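Local coordinates for protein aminotransferase class-III (Sphaerobacter thermophilus DSM 20745, PDB 6K8H) that belongs to the class-III aminotransferases, enzymes of the pyridoxal-phosphate-dependent kind, and binds (5-hydroxy-4,6-dimethylpyridin-3-yl)methyl dihydrogen phosphate as a two-chain assembly, at residues Leu252-Val257 with Gly266-Leu271; Ile258-Asp263 with Thr278-Ile283; Asp174-Ala179 with Thr205-Glu210. All blocks are in the same frame, centred on the assembly; numbering follows the deposited sequence.

Contact 1. Residues Leu252-Val257 with Gly266-Leu271; sequences LIFDEV and GMQSVL. With PLR ((5-hydroxy-4,6-dimethylpyridin-3-yl)methyl dihydrogen phosphate), chain D.
Glu256 and Gln268 meet through different torsions: CG of Glu256 stands anti to its carbonyl carbon (chi1 -61°) and the chain bends at chi2, while CG of Gln268 lies between its backbone N and carbonyl carbon (chi1 59°), from where the chain runs out extended to bring NE2 to the carboxylate. The carboxylate therefore faces the backbone N-H groups of Met267 and Gln268. Met267 N donates to the syn lone pair of Glu256 OE1 at 2.9 Å, and Gln268 N reaches Glu256 OE2 at 3.0 Å from the syn side but tilted out of the carboxylate plane. Gln268 NE2 grips the same OE2 at 2.9 Å from the anti side and the opposite face of the carboxylate; OE2 lies almost in the plane of the Gln268 amide. Strand 251-255, helix 266-271 and strand 277-281 form a beta-alpha-beta unit of the mixed sheet, and this buried acid links its first two elements. Ser259 OG also bonds OE1, while Ser117 and Thr278 hold the Gln268 amide. CB of Gln268 sits 3.6 Å from CE2 at the edge of the Phe254 ring. Asp255 closes an Asx turn through OD1 to Val257 N and sets OD2 2.7 Å from N1 of PLR.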
loop_
_atom_site.group_PDB
_atom_site.type_symbol
_atom_site.label_atom_id
_atom_site.label_comp_id
_atom_site.label_asym_id
_atom_site.label_seq_id
_atom_site.Cartn_x
_atom_site.Cartn_y
_atom_site.Cartn_z
ATOM N N LEU B 252 -12.749 -18.840 0.610
ATOM C CA LEU B 252 -13.357 -18.038 -0.450
ATOM C C LEU B 252 -13.167 -16.558 -0.116
ATOM O O LEU B 252 -13.673 -16.068 0.908
ATOM C CB LEU B 252 -14.837 -18.395 -0.616
ATOM C CG LEU B 252 -15.669 -17.635 -1.667
ATOM C CD1 LEU B 252 -15.060 -17.709 -3.076
ATOM C CD2 LEU B 252 -17.100 -18.170 -1.682
ATOM N N ILE B 253 -12.419 -15.854 -0.968
ATOM C CA ILE B 253 -12.135 -14.433 -0.802
ATOM C C ILE B 253 -12.897 -13.650 -1.867
ATOM O O ILE B 253 -12.663 -13.837 -3.066
ATOM C CB ILE B 253 -10.631 -14.134 -0.916
ATOM C CG1 ILE B 253 -9.809 -14.956 0.085
ATOM C CG2 ILE B 253 -10.380 -12.647 -0.711
ATOM C CD1 ILE B 253 -8.339 -14.864 -0.172
ATOM N N PHE B 254 -13.755 -12.734 -1.438
ATOM C CA PHE B 254 -14.354 -11.765 -2.348
ATOM C C PHE B 254 -13.460 -10.535 -2.439
ATOM O O PHE B 254 -13.033 -10.002 -1.413
ATOM C CB PHE B 254 -15.748 -11.339 -1.887
ATOM C CG PHE B 254 -16.833 -12.321 -2.238
ATOM C CD1 PHE B 254 -16.520 -13.605 -2.653
ATOM C CD2 PHE B 254 -18.169 -11.958 -2.131
ATOM C CE1 PHE B 254 -17.510 -14.519 -2.955
ATOM C CE2 PHE B 254 -19.175 -12.863 -2.444
ATOM C CZ PHE B 254 -18.842 -14.147 -2.863
ATOM N N ASP B 255 -13.178 -10.096 -3.664
ATOM C CA ASP B 255 -12.515 -8.815 -3.905
ATOM C C ASP B 255 -13.613 -7.791 -4.153
ATOM O O ASP B 255 -14.143 -7.695 -5.265
ATOM C CB ASP B 255 -11.552 -8.908 -5.084
ATOM C CG ASP B 255 -10.832 -7.589 -5.370
ATOM O OD1 ASP B 255 -11.229 -6.542 -4.811
ATOM O OD2 ASP B 255 -9.862 -7.596 -6.166
ATOM N N GLU B 256 -13.969 -7.032 -3.111
ATOM C CA GLU B 256 -14.952 -5.963 -3.219
ATOM C C GLU B 256 -14.305 -4.583 -3.160
ATOM O O GLU B 256 -14.937 -3.622 -2.716
ATOM C CB GLU B 256 -16.028 -6.096 -2.139
ATOM C CG GLU B 256 -16.823 -7.405 -2.219
ATOM C CD GLU B 256 -18.338 -7.204 -2.056
ATOM O OE1 GLU B 256 -18.898 -6.233 -2.628
ATOM O OE2 GLU B 256 -18.964 -8.028 -1.359
ATOM N N VAL B 257 -13.046 -4.467 -3.593
ATOM C CA VAL B 257 -12.382 -3.165 -3.545
ATOM C C VAL B 257 -13.187 -2.132 -4.331
ATOM O O VAL B 257 -13.309 -0.975 -3.910
ATOM C CB VAL B 257 -10.928 -3.282 -4.048
ATOM C CG1 VAL B 257 -10.297 -1.902 -4.212
ATOM C CG2 VAL B 257 -10.101 -4.111 -3.064
ATOM N N GLY B 266 -22.714 -4.539 0.644
ATOM C CA GLY B 266 -21.834 -5.034 -0.390
ATOM C C GLY B 266 -22.531 -5.889 -1.440
ATOM O O GLY B 266 -23.703 -6.288 -1.329
ATOM N N MET B 267 -21.770 -6.168 -2.500
ATOM C CA MET B 267 -22.290 -7.020 -3.563
ATOM C C MET B 267 -22.537 -8.429 -3.054
ATOM O O MET B 267 -23.461 -9.099 -3.523
ATOM C CB MET B 267 -21.332 -7.049 -4.753
ATOM C CG MET B 267 -21.964 -7.592 -6.018
ATOM S SD MET B 267 -23.428 -6.630 -6.453
ATOM C CE MET B 267 -23.908 -7.373 -8.006
ATOM N N GLN B 268 -21.748 -8.887 -2.076
ATOM C CA GLN B 268 -22.027 -10.190 -1.476
ATOM C C GLN B 268 -23.432 -10.238 -0.885
ATOM O O GLN B 268 -24.110 -11.268 -0.961
ATOM C CB GLN B 268 -20.991 -10.516 -0.400
ATOM C CG GLN B 268 -20.911 -9.509 0.728
ATOM C CD GLN B 268 -19.717 -9.773 1.633
ATOM O OE1 GLN B 268 -19.847 -10.417 2.662
ATOM N NE2 GLN B 268 -18.540 -9.310 1.222
ATOM N N SER B 269 -23.896 -9.130 -0.307
ATOM C CA SER B 269 -25.264 -9.111 0.206
ATOM C C SER B 269 -26.264 -9.114 -0.936
ATOM O O SER B 269 -27.324 -9.747 -0.841
ATOM C CB SER B 269 -25.484 -7.908 1.121
ATOM O OG SER B 269 -24.868 -8.153 2.381
ATOM N N VAL B 270 -25.954 -8.403 -2.023
ATOM C CA VAL B 270 -26.854 -8.452 -3.179
ATOM C C VAL B 270 -26.990 -9.885 -3.703
ATOM O O VAL B 270 -28.095 -10.358 -4.000
ATOM C CB VAL B 270 -26.379 -7.492 -4.282
ATOM C CG1 VAL B 270 -27.196 -7.717 -5.539
ATOM C CG2 VAL B 270 -26.533 -6.067 -3.829
ATOM N N LEU B 271 -25.870 -10.589 -3.852
ATOM C CA LEU B 271 -25.857 -11.912 -4.470
ATOM C C LEU B 271 -26.113 -13.041 -3.482
ATOM O O LEU B 271 -26.237 -14.194 -3.908
ATOM C CB LEU B 271 -24.519 -12.157 -5.192
ATOM C CG LEU B 271 -24.169 -11.149 -6.295
ATOM C CD1 LEU B 271 -22.771 -11.405 -6.841
ATOM C CD2 LEU B 271 -25.191 -11.174 -7.424
HETATM N N1 PLR D . -9.182 -5.032 -6.570
HETATM C C2 PLR D . -10.012 -4.420 -7.408
HETATM C C2A PLR D . -11.248 -5.129 -7.855
HETATM C C3 PLR D . -9.737 -3.118 -7.848
HETATM O O3 PLR D . -10.607 -2.524 -8.690
HETATM C C4 PLR D . -8.570 -2.466 -7.405
HETATM C C4A PLR D . -8.276 -1.103 -7.851
HETATM C C5 PLR D . -7.722 -3.135 -6.516
HETATM C C6 PLR D . -8.062 -4.410 -6.150
HETATM C C5A PLR D . -6.445 -2.512 -6.020
HETATM O O4P PLR D . -6.621 -1.394 -5.097
HETATM P P PLR D . -5.475 -0.269 -4.997
HETATM O O1P PLR D . -4.212 -1.018 -4.718
HETATM O O2P PLR D . -5.444 0.408 -6.319
HETATM O O3P PLR D . -5.873 0.650 -3.889
#

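Contact 2. Residues Ile258-Asp263 with Thr278-Ile283; sequences ISLRSD and TAMGKI. With PLR ((5-hydroxy-4,6-dimethylpyridin-3-yl)methyl dihydrogen phosphate), chain D.
Lys282 runs across Ile258 on its way to the ligand. Its CB packs on the backbone of Val257, and CG carries the chain onward with chi2 and chi3 both extended. CD then meets CG1 of Ile258 at 3.6 Å, the two side chains lying aslant. At CE the same CG1 is still near, but the ligand begins to take over: a bend at chi4 (83°) turns the tip out of the extended line, and NZ is covalently joined to C4A of PLR at 1.9 Å. Ile258 serves both partners, since its CG1 also lies 3.2 Å from O3 of PLR. Away from the ligand the remaining contacts are apolar. CD2 of Leu260 rests 4.0 Å from SD of Met280, and the CD1 methyl of Ile283 touches CB of Arg261 at 3.9 Å. The Arg261 guanidinium hydrogen-bonds Ser372 OG and the carbonyls of Thr72 and Leu421, leaving the aliphatic base to pack here. Thr317 of the second subunit packs on Lys282 and hydrogen-bonds PLR, which places the site at the dimer interface. A lysine joined through NZ to the carbon borne by C4 of the pyridine ring is the hallmark of the cofactor site of pyridoxal-phosphate-dependent enzymes.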
loop_
_atom_site.group_PDB
_atom_site.type_symbol
_atom_site.label_atom_id
_atom_site.label_comp_id
_atom_site.label_asym_id
_atom_site.label_seq_id
_atom_site.Cartn_x
_atom_site.Cartn_y
_atom_site.Cartn_z
ATOM N N ILE B 258 -13.798 -2.544 -5.441
ATOM C CA ILE B 258 -14.772 -1.715 -6.142
ATOM C C ILE B 258 -16.211 -2.066 -5.760
ATOM O O ILE B 258 -17.026 -1.168 -5.549
ATOM C CB ILE B 258 -14.582 -1.806 -7.674
ATOM C CG1 ILE B 258 -13.389 -0.946 -8.122
ATOM C CG2 ILE B 258 -15.859 -1.346 -8.405
ATOM C CD1 ILE B 258 -13.242 -0.840 -9.646
ATOM N N SER B 259 -16.561 -3.357 -5.707
ATOM C CA SER B 259 -17.977 -3.742 -5.663
ATOM C C SER B 259 -18.654 -3.450 -4.325
ATOM O O SER B 259 -19.888 -3.555 -4.247
ATOM C CB SER B 259 -18.167 -5.209 -6.067
ATOM O OG SER B 259 -17.754 -6.085 -5.037
ATOM N N LEU B 260 -17.897 -3.147 -3.263
ATOM C CA LEU B 260 -18.523 -2.938 -1.957
ATOM C C LEU B 260 -19.543 -1.808 -1.999
ATOM O O LEU B 260 -20.478 -1.789 -1.193
ATOM C CB LEU B 260 -17.463 -2.636 -0.892
ATOM C CG LEU B 260 -17.874 -2.797 0.579
ATOM C CD1 LEU B 260 -17.856 -4.257 1.015
ATOM C CD2 LEU B 260 -16.971 -1.956 1.495
ATOM N N ARG B 261 -19.402 -0.913 -2.970
ATOM C CA ARG B 261 -20.305 0.261 -3.073
ATOM C C ARG B 261 -21.653 -0.139 -3.691
ATOM O O ARG B 261 -22.477 0.750 -3.840
ATOM C CB ARG B 261 -19.660 1.369 -3.908
ATOM C CG ARG B 261 -19.644 1.083 -5.400
ATOM C CD ARG B 261 -19.924 2.323 -6.226
ATOM N NE ARG B 261 -18.881 3.328 -6.131
ATOM C CZ ARG B 261 -19.001 4.573 -6.566
ATOM N NH1 ARG B 261 -17.994 5.415 -6.433
ATOM N NH2 ARG B 261 -20.128 4.975 -7.117
ATOM N N SER B 262 -21.842 -1.409 -4.062
ATOM C CA SER B 262 -23.078 -1.807 -4.739
ATOM C C SER B 262 -24.299 -1.790 -3.826
ATOM O O SER B 262 -25.432 -1.735 -4.326
ATOM C CB SER B 262 -22.917 -3.199 -5.348
ATOM O OG SER B 262 -21.776 -3.246 -6.181
ATOM N N ASP B 263 -24.099 -1.791 -2.511
ATOM C CA ASP B 263 -25.186 -2.035 -1.574
ATOM C C ASP B 263 -24.701 -1.712 -0.163
ATOM O O ASP B 263 -23.495 -1.742 0.120
ATOM C CB ASP B 263 -25.657 -3.490 -1.680
ATOM C CG ASP B 263 -26.789 -3.811 -0.744
ATOM O OD1 ASP B 263 -27.954 -3.583 -1.136
ATOM O OD2 ASP B 263 -26.510 -4.288 0.380
ATOM N N THR B 278 -13.099 -10.935 2.750
ATOM C CA THR B 278 -13.372 -9.876 1.791
ATOM C C THR B 278 -12.222 -8.877 1.827
ATOM O O THR B 278 -11.801 -8.449 2.908
ATOM C CB THR B 278 -14.692 -9.164 2.095
ATOM O OG1 THR B 278 -15.761 -10.114 2.155
ATOM C CG2 THR B 278 -15.010 -8.173 0.992
ATOM N N ALA B 279 -11.708 -8.532 0.646
ATOM C CA ALA B 279 -10.785 -7.424 0.452
ATOM C C ALA B 279 -11.578 -6.193 0.027
ATOM O O ALA B 279 -12.520 -6.292 -0.764
ATOM C CB ALA B 279 -9.724 -7.759 -0.604
ATOM N N MET B 280 -11.220 -5.042 0.598
ATOM C CA MET B 280 -11.919 -3.782 0.387
ATOM C C MET B 280 -10.890 -2.671 0.276
ATOM O O MET B 280 -9.725 -2.832 0.653
ATOM C CB MET B 280 -12.887 -3.474 1.545
ATOM C CG MET B 280 -13.898 -4.571 1.825
ATOM S SD MET B 280 -14.591 -4.478 3.494
ATOM C CE MET B 280 -13.397 -5.472 4.410
ATOM N N GLY B 281 -11.345 -1.523 -0.201
ATOM C CA GLY B 281 -10.515 -0.339 -0.327
ATOM C C GLY B 281 -11.338 0.777 -0.929
ATOM O O GLY B 281 -12.560 0.788 -0.762
ATOM N N LYS B 282 -10.683 1.714 -1.624
ATOM C CA LYS B 282 -11.347 2.797 -2.349
ATOM C C LYS B 282 -12.332 3.588 -1.475
ATOM O O LYS B 282 -11.896 4.432 -0.669
ATOM C CB LYS B 282 -12.005 2.217 -3.611
ATOM C CG LYS B 282 -10.958 1.681 -4.619
ATOM C CD LYS B 282 -11.532 1.371 -6.003
ATOM C CE LYS B 282 -10.440 1.351 -7.108
ATOM N NZ LYS B 282 -9.693 0.050 -7.217
ATOM N N ILE B 283 -13.634 3.353 -1.605
ATOM C CA ILE B 283 -14.597 4.266 -0.917
ATOM C C ILE B 283 -14.371 4.301 0.598
ATOM O O ILE B 283 -14.581 5.355 1.188
ATOM C CB ILE B 283 -16.060 3.901 -1.241
ATOM C CG1 ILE B 283 -16.490 2.608 -0.547
ATOM C CG2 ILE B 283 -16.298 3.860 -2.742
ATOM C CD1 ILE B 283 -17.977 2.409 -0.502
HETATM N N1 PLR D . -9.182 -5.032 -6.570
HETATM C C2 PLR D . -10.012 -4.420 -7.408
HETATM C C2A PLR D . -11.248 -5.129 -7.855
HETATM C C3 PLR D . -9.737 -3.118 -7.848
HETATM O O3 PLR D . -10.607 -2.524 -8.690
HETATM C C4 PLR D . -8.570 -2.466 -7.405
HETATM C C4A PLR D . -8.276 -1.103 -7.851
HETATM C C5 PLR D . -7.722 -3.135 -6.516
HETATM C C6 PLR D . -8.062 -4.410 -6.150
HETATM C C5A PLR D . -6.445 -2.512 -6.020
HETATM O O4P PLR D . -6.621 -1.394 -5.097
HETATM P P PLR D . -5.475 -0.269 -4.997
HETATM O O1P PLR D . -4.212 -1.018 -4.718
HETATM O O2P PLR D . -5.444 0.408 -6.319
HETATM O O3P PLR D . -5.873 0.650 -3.889
#

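Contact 3. Residues Asp174-Ala179 with Thr205-Glu210; sequences DGFPVA and TERLIE
Asp174 and Arg207 are joined by a water that donates to Asp174 O at 3.0 Å and accepts from Arg207 NH1 at 2.8 Å. Through OD1 the same aspartate receives the N-H of Phe176 at 3.0 Å, closing an Asx turn; the donor comes from well above the carboxylate plane. Gly175 lies inside this turn; its positive phi leaves a side chain no room beside Asp174 O. With CG of Phe176 anti to its carbonyl carbon (chi1 -63°), the ring reaches across to helix 202-211, where Leu208 lies over one face: CG stands 3.7 Å from the ring centroid and 11° off the normal, a CH-pi contact. The two leucine methyls straddle the near half of the ring, CD1 lying 3.5 Å from CD1 of Phe176 and CD2 close to CD2 of the ring. Phe176 CZ is 3.5 Å from Arg207 NH1. Ring and guanidinium planes are inclined by 44°, with CE1 of the ring over one face of the guanidinium. On the ring face opposite Leu208 lie the bridging water and Asp174 O, both toward the rim. Pro177 adds a lighter touch, its CD 4.3 Å from CD1 of Leu208, and rests on Val196 of edge strand 194-197. Leu208 also packs on Leu197, so loop, helix and edge strand meet around it. Arg207 keeps a salt bridge to Asp203 on its own helix, which probably steadies the guanidinium. The chemistry is thus graded, a buried leucine under an aromatic face giving way to a charged, hydrated rim, and implies that apolar packing carries most of the hold across this contact.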
loop_
_atom_site.group_PDB
_atom_site.type_symbol
_atom_site.label_atom_id
_atom_site.label_comp_id
_atom_site.label_asym_id
_atom_site.label_seq_id
_atom_site.Cartn_x
_atom_site.Cartn_y
_atom_site.Cartn_z
ATOM N N ASP B 174 -5.818 -28.471 -22.512
ATOM C CA ASP B 174 -6.840 -29.069 -21.662
ATOM C C ASP B 174 -8.172 -28.330 -21.724
ATOM O O ASP B 174 -9.138 -28.786 -21.100
ATOM C CB ASP B 174 -6.342 -29.145 -20.209
ATOM C CG ASP B 174 -5.880 -27.798 -19.660
ATOM O OD1 ASP B 174 -6.123 -26.754 -20.303
ATOM O OD2 ASP B 174 -5.262 -27.780 -18.571
ATOM N N GLY B 175 -8.257 -27.225 -22.464
ATOM C CA GLY B 175 -9.485 -26.461 -22.550
ATOM C C GLY B 175 -9.711 -25.460 -21.437
ATOM O O GLY B 175 -10.757 -24.795 -21.429
ATOM N N PHE B 176 -8.765 -25.310 -20.510
ATOM C CA PHE B 176 -8.869 -24.391 -19.388
ATOM C C PHE B 176 -8.082 -23.120 -19.676
ATOM O O PHE B 176 -7.232 -23.095 -20.572
ATOM C CB PHE B 176 -8.333 -25.052 -18.112
ATOM C CG PHE B 176 -9.110 -26.262 -17.683
ATOM C CD1 PHE B 176 -10.483 -26.194 -17.514
ATOM C CD2 PHE B 176 -8.462 -27.472 -17.456
ATOM C CE1 PHE B 176 -11.200 -27.307 -17.121
ATOM C CE2 PHE B 176 -9.167 -28.595 -17.059
ATOM C CZ PHE B 176 -10.544 -28.514 -16.892
ATOM N N PRO B 177 -8.337 -22.036 -18.935
ATOM C CA PRO B 177 -7.565 -20.808 -19.151
ATOM C C PRO B 177 -6.087 -21.028 -18.853
ATOM O O PRO B 177 -5.704 -21.953 -18.136
ATOM C CB PRO B 177 -8.201 -19.808 -18.173
ATOM C CG PRO B 177 -9.574 -20.345 -17.919
ATOM C CD PRO B 177 -9.396 -21.839 -17.930
ATOM N N VAL B 178 -5.250 -20.155 -19.434
ATOM C CA VAL B 178 -3.792 -20.208 -19.319
ATOM C C VAL B 178 -3.329 -19.235 -18.241
ATOM O O VAL B 178 -3.822 -18.100 -18.166
ATOM C CB VAL B 178 -3.119 -19.868 -20.668
ATOM C CG1 VAL B 178 -1.602 -19.704 -20.504
ATOM C CG2 VAL B 178 -3.428 -20.923 -21.719
ATOM N N ALA B 179 -2.344 -19.669 -17.453
ATOM C CA ALA B 179 -1.740 -18.778 -16.444
ATOM C C ALA B 179 -0.730 -17.948 -17.235
ATOM O O ALA B 179 0.298 -18.496 -17.639
ATOM C CB ALA B 179 -1.069 -19.589 -15.368
ATOM N N THR B 205 -14.877 -24.334 -13.692
ATOM C CA THR B 205 -14.447 -23.896 -12.367
ATOM C C THR B 205 -14.414 -25.068 -11.388
ATOM O O THR B 205 -13.424 -25.273 -10.671
ATOM C CB THR B 205 -15.387 -22.792 -11.863
ATOM O OG1 THR B 205 -15.175 -21.592 -12.621
ATOM C CG2 THR B 205 -15.178 -22.506 -10.391
ATOM N N GLU B 206 -15.488 -25.865 -11.364
ATOM C CA GLU B 206 -15.549 -27.007 -10.458
ATOM C C GLU B 206 -14.503 -28.051 -10.812
ATOM O O GLU B 206 -13.838 -28.589 -9.919
ATOM C CB GLU B 206 -16.952 -27.618 -10.476
ATOM C CG GLU B 206 -17.977 -26.804 -9.701
ATOM C CD GLU B 206 -19.308 -27.522 -9.535
ATOM O OE1 GLU B 206 -19.622 -28.405 -10.370
ATOM O OE2 GLU B 206 -20.034 -27.205 -8.567
ATOM N N ARG B 207 -14.328 -28.344 -12.104
ATOM C CA ARG B 207 -13.353 -29.364 -12.479
ATOM C C ARG B 207 -11.939 -28.952 -12.067
ATOM O O ARG B 207 -11.160 -29.779 -11.570
ATOM C CB ARG B 207 -13.421 -29.635 -13.983
ATOM C CG ARG B 207 -14.671 -30.391 -14.462
ATOM C CD ARG B 207 -14.599 -30.655 -15.976
ATOM N NE ARG B 207 -15.049 -29.498 -16.754
ATOM C CZ ARG B 207 -14.509 -29.093 -17.908
ATOM N NH1 ARG B 207 -13.476 -29.749 -18.430
ATOM N NH2 ARG B 207 -15.003 -28.021 -18.538
ATOM N N LEU B 208 -11.600 -27.669 -12.239
ATOM C CA LEU B 208 -10.272 -27.201 -11.851
ATOM C C LEU B 208 -10.082 -27.204 -10.335
ATOM O O LEU B 208 -9.015 -27.591 -9.843
ATOM C CB LEU B 208 -10.022 -25.811 -12.428
ATOM C CG LEU B 208 -9.587 -25.832 -13.892
ATOM C CD1 LEU B 208 -9.752 -24.448 -14.513
ATOM C CD2 LEU B 208 -8.146 -26.303 -14.014
ATOM N N ILE B 209 -11.085 -26.765 -9.582
ATOM C CA ILE B 209 -10.939 -26.783 -8.098
ATOM C C ILE B 209 -10.807 -28.235 -7.613
ATOM O O ILE B 209 -9.934 -28.506 -6.786
ATOM C CB ILE B 209 -12.097 -26.027 -7.427
ATOM C CG1 ILE B 209 -11.967 -24.523 -7.685
ATOM C CG2 ILE B 209 -12.151 -26.352 -5.947
ATOM C CD1 ILE B 209 -13.190 -23.723 -7.371
ATOM N N GLU B 210 -11.585 -29.134 -8.209
ATOM C CA GLU B 210 -11.589 -30.561 -7.806
ATOM C C GLU B 210 -10.189 -31.150 -8.019
ATOM O O GLU B 210 -9.680 -31.805 -7.123
ATOM C CB GLU B 210 -12.617 -31.282 -8.673
ATOM C CG GLU B 210 -13.515 -32.201 -7.882
ATOM C CD GLU B 210 -12.709 -33.302 -7.245
ATOM O OE1 GLU B 210 -11.597 -33.520 -7.716
ATOM O OE2 GLU B 210 -13.189 -33.927 -6.288
HETATM O O HOH W 1 -11.904 -28.139 -20.154
#

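In the fold
From the N terminus, contact 3 comes first: it closes the excursion that runs from the loop at 174-179 through helix 188-192 and edge strand 194-197 to helix 202-211, and it is complete before the others open. Contacts 1 and 2 follow and cross, their segments alternating along the chain as 252-257, 258-263, 266-271 and 278-283. Contact 1 closes the short connection from strand 251-255 to helix 266-271; contact 2 ties that connection to strand 277-281, the neighbour of 251-255 in the seven-stranded sheet. Both touch PLR, their centres about 8 Å apart. Contact 3 serves the periphery, its centre about 22 Å from that of contact 1.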